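PDB 2GWM: Mono(ADP-ribosyl)transferase SpvB from Salmonella typhimurium, which transfers ADP-ribose from NAD+ to an arginine of host actin, probably blocking polymerisation of the actin and so breaking down the cytoskeleton. Local coordinates for residues T31-T36 with N55-Y60; R77-G82 with A147-P152. All blocks are in the same frame, centred on the assembly; numbering follows the deposited sequence.

How the contacts relate
Both contacts sit in the ADP-ribosyltransferase domain of SpvB, but they serve different parts of it. Contact 1 pairs helices 30-39 and 50-69, two of the three helices that open the chain, about 20 Å from the chain centre. Contact 2 is more central and brings strand 78-83, an outermost strand of the five-stranded sheet, against strand 149-151, the middle strand of the three-stranded sheet. Along the chain they follow in series: helix 50-69 ends contact 1 and strand 78-83 opens contact 2. Their centres lie 26 Å apart, their nearest atoms about 11 Å. Contact 2 carries predicted catalytic residues; contact 1 is away from them.

Contact 1: residues T31-T36 with N55-Y60; sequences TQAKET and NAMSVY. With SO4 (sulfate ion), chain C.
Two neighbouring helices of the N-terminal helical part of the ADP-ribosyltransferase domain, 30-39 and 50-69, meet here through Ala-33 on Met-57 and Thr-36 on Tyr-60. The two pairs lie three residues apart, on the same side of each helix. The methyl of Ala-33 is met by the thioether: its CB lies 4.2 Å from Met-57 SD. Met-57 does the reaching, since its CB does not point at the other helix and the bend at chi2 (-68°) brings the sulfur across. One turn on, Thr-36 and Tyr-60 cross at about a right angle. Thr-36 CG2 touches the phenol end of the ring obliquely, 3.8 Å from Tyr-60 OH and 4.1 Å from CE2. With CG2 turned to the tyrosine, Thr-36 keeps its hydroxyl for a hydrogen bond with Tyr-10 OH.

Tyr-10 belongs to helix 3-24, which packs against both helices and also lays Val-18 on Ala-33 and Tyr-22 on Met-57. Leu-37, from helix 30-39 itself, packs on both Met-57 and Tyr-60.

At the start of helix 30-39 a sulfate, probably from the crystallisation liquor, sits on first-turn N-H groups. Thr-31 grips its O4 twice: the backbone N donates at 2.9 Å to O4 with an angle of 156°, and OG1, held beside that N by chi1 of -66°, donates to O4 as well. Glu-30 N also bonds the ion; the N-terminal end of a helix would be expected to attract an anion.

Contact 2: residues R77-G82 with A147-P152; sequences RVVYRG and AEMLFP
Val-79 meets Met-149 and Phe-151, and everything that passes directly between the two strands is apolar. Val-79 CG1 rests on the methionine, 3.9 Å from Met-149 SD and 4.2 Å from its CB, with the side chains crossing at about a right angle. With CG anti to the backbone N and chi2 near extended (155°), Met-149 carries its sulfur to the valine methyl; the bend at chi3 turns only CE. The other branch, Val-79 CG2, comes obliquely to the ring of Phe-151, 4.4 Å from CE2. Thr-112, on the adjoining strand 110-112, touches both Val-79 and Phe-151, while Ile-126 reaches Val-79 from within its own sheet.

Polar bonds of the active-site side chains stay within one segment or go to the neighbouring strand 110-112. Within its segment Arg-81 NE makes a weak bond to Gly-82 O, 3.1 Å and strongly bent at 122°. Its NH1 donates to the carbonyl of Ser-111, and Glu-148 OE2 is hydrogen-bonded to Ser-111 OG, so Ser-111 holds both side chains, one through its carbonyl and the other through its hydroxyl.

Arg-81, Ser-111 and Glu-148 are the predicted active-site residues, and they belong to the Arg, Ser-Thr-Ser and Glu-x-Glu signature of arginine-specific ADP-ribosyltransferases. As in that family, the two sheets joined here by Val-79, Met-149 and Phe-151 probably flank the NAD-binding cleft.

Contact 1: residues T31-T36 with N55-Y60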
ATOM      1  N   THR A  31     -17.319   4.522 -13.156  1.00 18.57           N
ATOM      2  CA  THR A  31     -18.045   5.789 -13.173  1.00 17.87           C
ATOM      3  C   THR A  31     -17.292   6.777 -12.289  1.00 18.02           C
ATOM      4  O   THR A  31     -17.081   7.924 -12.676  1.00 17.96           O
ATOM      5  CB  THR A  31     -19.512   5.616 -12.776  1.00 17.60           C
ATOM      6  OG1 THR A  31     -20.173   4.822 -13.786  1.00 21.37           O
ATOM      7  CG2 THR A  31     -20.224   6.969 -12.680  1.00 17.82           C
ATOM      8  N   GLN A  32     -16.879   6.335 -11.103  1.00 18.32           N
ATOM      9  CA  GLN A  32     -16.147   7.242 -10.237  1.00 19.02           C
ATOM     10  C   GLN A  32     -14.805   7.671 -10.781  1.00 18.80           C
ATOM     11  O   GLN A  32     -14.405   8.817 -10.604  1.00 18.86           O
ATOM     12  CB  GLN A  32     -15.997   6.639  -8.837  1.00 20.39           C
ATOM     13  CG  GLN A  32     -17.276   6.576  -8.071  1.00 21.42           C
ATOM     14  CD  GLN A  32     -17.847   7.958  -7.913  1.00 25.67           C
ATOM     15  OE1 GLN A  32     -18.931   8.269  -8.428  1.00 28.67           O
ATOM     16  NE2 GLN A  32     -17.043   8.848  -7.302  1.00 30.24           N
ATOM     17  N   ALA A  33     -14.097   6.767 -11.448  1.00 19.13           N
ATOM     18  CA  ALA A  33     -12.828   7.088 -12.099  1.00 18.74           C
ATOM     19  C   ALA A  33     -13.063   8.232 -13.077  1.00 18.51           C
ATOM     20  O   ALA A  33     -12.333   9.226 -13.080  1.00 18.98           O
ATOM     21  CB  ALA A  33     -12.271   5.866 -12.782  1.00 19.84           C
ATOM     22  N   LYS A  34     -14.114   8.118 -13.867  1.00 18.88           N
ATOM     23  CA  LYS A  34     -14.376   9.099 -14.922  1.00 18.81           C
ATOM     24  C   LYS A  34     -14.808  10.423 -14.275  1.00 19.75           C
ATOM     25  O   LYS A  34     -14.391  11.490 -14.703  1.00 20.59           O
ATOM     26  CB  LYS A  34     -15.450   8.565 -15.860  1.00 19.68           C
ATOM     27  CG  LYS A  34     -14.861   7.521 -16.738  1.00 21.44           C
ATOM     28  CD  LYS A  34     -15.908   6.846 -17.629  1.00 23.25           C
ATOM     29  CE  LYS A  34     -15.158   5.974 -18.685  1.00 27.76           C
ATOM     30  NZ  LYS A  34     -16.087   5.067 -19.426  1.00 30.66           N
ATOM     31  N   GLU A  35     -15.572  10.340 -13.188  1.00 20.92           N
ATOM     32  CA  GLU A  35     -15.997  11.532 -12.532  1.00 20.74           C
ATOM     33  C   GLU A  35     -14.807  12.302 -11.946  1.00 20.48           C
ATOM     34  O   GLU A  35     -14.753  13.525 -11.995  1.00 21.75           O
ATOM     35  CB  GLU A  35     -17.100  11.234 -11.491  1.00 23.08           C
ATOM     36  CG  GLU A  35     -18.123  12.283 -11.387  1.00 30.69           C
ATOM     37  CD  GLU A  35     -18.822  12.639 -12.721  1.00 31.05           C
ATOM     38  OE1 GLU A  35     -19.421  11.758 -13.416  1.00 35.56           O
ATOM     39  OE2 GLU A  35     -18.760  13.831 -13.075  1.00 40.50           O
ATOM     40  N   THR A  36     -13.847  11.567 -11.391  1.00 20.39           N
ATOM     41  CA  THR A  36     -12.595  12.144 -10.919  1.00 21.12           C
ATOM     42  C   THR A  36     -11.797  12.832 -12.011  1.00 20.25           C
ATOM     43  O   THR A  36     -11.304  13.948 -11.856  1.00 20.56           O
ATOM     44  CB  THR A  36     -11.752  11.085 -10.211  1.00 22.57           C
ATOM     45  OG1 THR A  36     -12.412  10.675  -8.998  1.00 25.31           O
ATOM     46  CG2 THR A  36     -10.321  11.594  -9.974  1.00 23.48           C
ATOM     47  N   ASN A  55      -5.421   7.104 -21.206  1.00 20.60           N
ATOM     48  CA  ASN A  55      -4.348   8.127 -21.189  1.00 20.62           C
ATOM     49  C   ASN A  55      -4.486   9.095 -20.046  1.00 20.60           C
ATOM     50  O   ASN A  55      -3.506   9.461 -19.436  1.00 23.29           O
ATOM     51  CB  ASN A  55      -4.260   8.883 -22.515  1.00 21.39           C
ATOM     52  CG  ASN A  55      -3.802   7.995 -23.672  1.00 24.91           C
ATOM     53  OD1 ASN A  55      -3.267   6.892 -23.478  1.00 27.83           O
ATOM     54  ND2 ASN A  55      -3.998   8.476 -24.890  1.00 28.38           N
ATOM     55  N   ALA A  56      -5.717   9.494 -19.722  1.00 19.74           N
ATOM     56  CA  ALA A  56      -5.906  10.415 -18.643  1.00 18.77           C
ATOM     57  C   ALA A  56      -5.619   9.767 -17.288  1.00 18.71           C
ATOM     58  O   ALA A  56      -5.072  10.416 -16.361  1.00 18.79           O
ATOM     59  CB  ALA A  56      -7.340  10.977 -18.739  1.00 19.39           C
ATOM     60  N   MET A  57      -6.041   8.520 -17.110  1.00 18.94           N
ATOM     61  CA  MET A  57      -5.729   7.805 -15.896  1.00 19.43           C
ATOM     62  C   MET A  57      -4.232   7.735 -15.692  1.00 18.93           C
ATOM     63  O   MET A  57      -3.767   7.860 -14.580  1.00 19.38           O
ATOM     64  CB  MET A  57      -6.264   6.377 -15.949  1.00 18.87           C
ATOM     65  CG  MET A  57      -7.767   6.349 -15.789  1.00 19.49           C
ATOM     66  SD  MET A  57      -8.423   6.830 -14.153  1.00 21.68           S
ATOM     67  CE  MET A  57      -7.980   5.433 -13.168  1.00 28.12           C
ATOM     68  N   SER A  58      -3.506   7.508 -16.771  1.00 19.09           N
ATOM     69  CA  SER A  58      -2.053   7.495 -16.677  1.00 19.04           C
ATOM     70  C   SER A  58      -1.485   8.762 -16.143  1.00 18.94           C
ATOM     71  O   SER A  58      -0.619   8.760 -15.281  1.00 19.07           O
ATOM     72  CB  SER A  58      -1.433   7.179 -18.045  1.00 20.71           C
ATOM     73  OG  SER A  58      -1.818   5.849 -18.503  1.00 24.94           O
ATOM     74  N   VAL A  59      -1.941   9.898 -16.682  1.00 18.33           N
ATOM     75  CA  VAL A  59      -1.414  11.149 -16.218  1.00 19.15           C
ATOM     76  C   VAL A  59      -1.729  11.389 -14.712  1.00 18.24           C
ATOM     77  O   VAL A  59      -0.920  11.900 -13.951  1.00 19.05           O
ATOM     78  CB  VAL A  59      -1.996  12.339 -17.059  1.00 19.84           C
ATOM     79  CG1 VAL A  59      -1.276  13.613 -16.646  1.00 20.53           C
ATOM     80  CG2 VAL A  59      -1.831  12.100 -18.550  1.00 19.73           C
ATOM     81  N   TYR A  60      -2.954  11.095 -14.323  1.00 18.67           N
ATOM     82  CA  TYR A  60      -3.424  11.216 -12.953  1.00 18.46           C
ATOM     83  C   TYR A  60      -2.546  10.370 -11.987  1.00 19.77           C
ATOM     84  O   TYR A  60      -2.042  10.860 -11.001  1.00 20.08           O
ATOM     85  CB  TYR A  60      -4.858  10.738 -12.988  1.00 19.54           C
ATOM     86  CG  TYR A  60      -5.565  10.577 -11.651  1.00 18.64           C
ATOM     87  CD1 TYR A  60      -5.415  11.487 -10.610  1.00 21.06           C
ATOM     88  CD2 TYR A  60      -6.320   9.444 -11.433  1.00 22.43           C
ATOM     89  CE1 TYR A  60      -6.066  11.291  -9.394  1.00 21.87           C
ATOM     90  CE2 TYR A  60      -6.975   9.231 -10.224  1.00 23.94           C
ATOM     91  CZ  TYR A  60      -6.840  10.163  -9.215  1.00 22.02           C
ATOM     92  OH  TYR A  60      -7.484   9.925  -8.030  1.00 22.32           O
TER
HETATM   93  S   SO4 C 592     -19.148   1.155 -11.753  1.00 37.42           S
HETATM   94  O1  SO4 C 592     -18.049   0.269 -12.256  1.00 37.81           O
HETATM   95  O2  SO4 C 592     -20.452   0.488 -11.804  1.00 37.25           O
HETATM   96  O3  SO4 C 592     -18.796   1.525 -10.355  1.00 36.44           O
HETATM   97  O4  SO4 C 592     -19.181   2.379 -12.573  1.00 36.83           O

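Contact 2: residues R77-G82 with A147-P152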
ATOM      1  N   ARG A  77      14.187   1.813   8.002  1.00 25.73           N
ATOM      2  CA  ARG A  77      14.735   0.573   7.445  1.00 25.70           C
ATOM      3  C   ARG A  77      13.792  -0.591   7.609  1.00 23.49           C
ATOM      4  O   ARG A  77      14.120  -1.694   7.172  1.00 23.76           O
ATOM      5  CB  ARG A  77      16.090   0.241   8.042  1.00 26.29           C
ATOM      6  CG  ARG A  77      17.186   1.229   7.645  1.00 26.35           C
ATOM      7  CD  ARG A  77      17.573   1.278   6.128  1.00 28.32           C
ATOM      8  NE  ARG A  77      18.064  -0.018   5.642  1.00 28.18           N
ATOM      9  CZ  ARG A  77      19.331  -0.408   5.622  1.00 31.09           C
ATOM     10  NH1 ARG A  77      20.287   0.381   6.067  1.00 32.98           N
ATOM     11  NH2 ARG A  77      19.639  -1.611   5.153  1.00 31.99           N
ATOM     12  N   VAL A  78      12.593  -0.335   8.141  1.00 22.85           N
ATOM     13  CA  VAL A  78      11.539  -1.321   8.226  1.00 22.87           C
ATOM     14  C   VAL A  78      10.204  -0.596   8.364  1.00 23.32           C
ATOM     15  O   VAL A  78      10.101   0.464   8.960  1.00 25.70           O
ATOM     16  CB  VAL A  78      11.811  -2.285   9.422  1.00 23.84           C
ATOM     17  CG1 VAL A  78      11.760  -1.523  10.761  1.00 25.34           C
ATOM     18  CG2 VAL A  78      10.899  -3.490   9.395  1.00 22.68           C
ATOM     19  N   VAL A  79       9.175  -1.184   7.791  1.00 22.22           N
ATOM     20  CA  VAL A  79       7.813  -0.685   7.941  1.00 21.96           C
ATOM     21  C   VAL A  79       6.881  -1.885   8.065  1.00 21.55           C
ATOM     22  O   VAL A  79       7.286  -3.043   7.825  1.00 21.36           O
ATOM     23  CB  VAL A  79       7.369   0.205   6.709  1.00 22.45           C
ATOM     24  CG1 VAL A  79       8.092   1.508   6.705  1.00 23.72           C
ATOM     25  CG2 VAL A  79       7.537  -0.533   5.435  1.00 22.31           C
ATOM     26  N   TYR A  80       5.625  -1.626   8.390  1.00 20.61           N
ATOM     27  CA  TYR A  80       4.706  -2.677   8.754  1.00 22.07           C
ATOM     28  C   TYR A  80       3.395  -2.520   8.064  1.00 21.86           C
ATOM     29  O   TYR A  80       2.955  -1.389   7.723  1.00 23.67           O
ATOM     30  CB  TYR A  80       4.393  -2.650  10.275  1.00 24.59           C
ATOM     31  CG  TYR A  80       5.623  -2.554  11.118  1.00 26.62           C
ATOM     32  CD1 TYR A  80       6.408  -3.670  11.324  1.00 29.42           C
ATOM     33  CD2 TYR A  80       6.078  -1.349  11.595  1.00 28.82           C
ATOM     34  CE1 TYR A  80       7.572  -3.604  12.062  1.00 31.41           C
ATOM     35  CE2 TYR A  80       7.265  -1.255  12.340  1.00 31.67           C
ATOM     36  CZ  TYR A  80       8.006  -2.420  12.578  1.00 30.22           C
ATOM     37  OH  TYR A  80       9.183  -2.460  13.302  1.00 34.77           O
ATOM     38  N   ARG A  81       2.742  -3.649   7.842  1.00 21.48           N
ATOM     39  CA  ARG A  81       1.422  -3.682   7.272  1.00 23.65           C
ATOM     40  C   ARG A  81       0.656  -4.902   7.739  1.00 23.27           C
ATOM     41  O   ARG A  81       1.187  -5.978   7.659  1.00 24.71           O
ATOM     42  CB  ARG A  81       1.444  -3.618   5.746  1.00 25.20           C
ATOM     43  CG  ARG A  81       0.104  -3.627   5.133  1.00 28.44           C
ATOM     44  CD  ARG A  81      -0.773  -2.465   5.539  1.00 33.95           C
ATOM     45  NE  ARG A  81      -2.084  -2.577   4.918  1.00 36.69           N
ATOM     46  CZ  ARG A  81      -2.356  -2.298   3.644  1.00 40.92           C
ATOM     47  NH1 ARG A  81      -1.417  -1.870   2.828  1.00 40.02           N
ATOM     48  NH2 ARG A  81      -3.605  -2.448   3.188  1.00 40.62           N
ATOM     49  N   GLY A  82      -0.558  -4.700   8.204  1.00 23.23           N
ATOM     50  CA  GLY A  82      -1.515  -5.775   8.452  1.00 23.38           C
ATOM     51  C   GLY A  82      -2.344  -6.019   7.201  1.00 25.68           C
ATOM     52  O   GLY A  82      -2.834  -5.031   6.570  1.00 28.49           O
ATOM     53  N   ALA A 147       1.195   7.871  11.073  1.00 28.88           N
ATOM     54  CA  ALA A 147       2.307   7.806  10.153  1.00 26.51           C
ATOM     55  C   ALA A 147       2.036   6.823   9.054  1.00 25.87           C
ATOM     56  O   ALA A 147       1.511   5.740   9.264  1.00 25.95           O
ATOM     57  CB  ALA A 147       3.605   7.460  10.868  1.00 26.48           C
ATOM     58  N   GLU A 148       2.386   7.242   7.838  1.00 23.17           N
ATOM     59  CA  GLU A 148       2.190   6.389   6.670  1.00 22.62           C
ATOM     60  C   GLU A 148       3.353   6.579   5.765  1.00 22.86           C
ATOM     61  O   GLU A 148       3.650   7.721   5.388  1.00 22.06           O
ATOM     62  CB  GLU A 148       0.887   6.752   5.988  1.00 23.19           C
ATOM     63  CG  GLU A 148       0.576   5.894   4.791  1.00 23.41           C
ATOM     64  CD  GLU A 148      -0.818   6.130   4.234  1.00 25.24           C
ATOM     65  OE1 GLU A 148      -1.513   7.097   4.687  1.00 30.47           O
ATOM     66  OE2 GLU A 148      -1.171   5.355   3.319  1.00 29.59           O
ATOM     67  N   MET A 149       3.959   5.475   5.355  1.00 22.31           N
ATOM     68  CA  MET A 149       4.947   5.471   4.290  1.00 21.96           C
ATOM     69  C   MET A 149       4.283   4.838   3.072  1.00 21.24           C
ATOM     70  O   MET A 149       3.842   3.681   3.117  1.00 21.13           O
ATOM     71  CB  MET A 149       6.155   4.618   4.668  1.00 22.37           C
ATOM     72  CG  MET A 149       7.028   4.428   3.487  1.00 25.51           C
ATOM     73  SD  MET A 149       8.719   4.109   3.882  1.00 27.83           S
ATOM     74  CE  MET A 149       8.908   5.800   3.945  1.00 26.27           C
ATOM     75  N   LEU A 150       4.125   5.616   2.000  1.00 20.11           N
ATOM     76  CA  LEU A 150       3.458   5.155   0.807  1.00 20.39           C
ATOM     77  C   LEU A 150       4.541   4.901  -0.249  1.00 19.59           C
ATOM     78  O   LEU A 150       5.507   5.651  -0.373  1.00 18.62           O
ATOM     79  CB  LEU A 150       2.485   6.246   0.301  1.00 19.69           C
ATOM     80  CG  LEU A 150       1.601   5.799  -0.849  1.00 20.54           C
ATOM     81  CD1 LEU A 150       0.598   4.837  -0.441  1.00 21.23           C
ATOM     82  CD2 LEU A 150       0.876   7.031  -1.407  1.00 21.14           C
ATOM     83  N   PHE A 151       4.350   3.818  -1.003  1.00 19.06           N
ATOM     84  CA  PHE A 151       5.191   3.430  -2.100  1.00 19.37           C
ATOM     85  C   PHE A 151       4.416   3.538  -3.395  1.00 18.74           C
ATOM     86  O   PHE A 151       3.249   3.224  -3.443  1.00 19.22           O
ATOM     87  CB  PHE A 151       5.622   1.958  -1.907  1.00 19.97           C
ATOM     88  CG  PHE A 151       6.588   1.730  -0.760  1.00 19.54           C
ATOM     89  CD1 PHE A 151       7.935   1.637  -0.963  1.00 19.25           C
ATOM     90  CD2 PHE A 151       6.120   1.675   0.532  1.00 19.14           C
ATOM     91  CE1 PHE A 151       8.817   1.431   0.088  1.00 20.48           C
ATOM     92  CE2 PHE A 151       6.971   1.499   1.560  1.00 21.67           C
ATOM     93  CZ  PHE A 151       8.309   1.380   1.344  1.00 20.65           C
ATOM     94  N   PRO A 152       5.098   3.955  -4.460  1.00 20.02           N
ATOM     95  CA  PRO A 152       4.414   3.983  -5.751  1.00 20.08           C
ATOM     96  C   PRO A 152       4.212   2.613  -6.306  1.00 20.31           C
ATOM     97  O   PRO A 152       4.724   1.619  -5.765  1.00 19.89           O
ATOM     98  CB  PRO A 152       5.385   4.775  -6.637  1.00 19.75           C
ATOM     99  CG  PRO A 152       6.733   4.427  -6.093  1.00 19.92           C
ATOM    100  CD  PRO A 152       6.490   4.349  -4.575  1.00 20.62           C
TER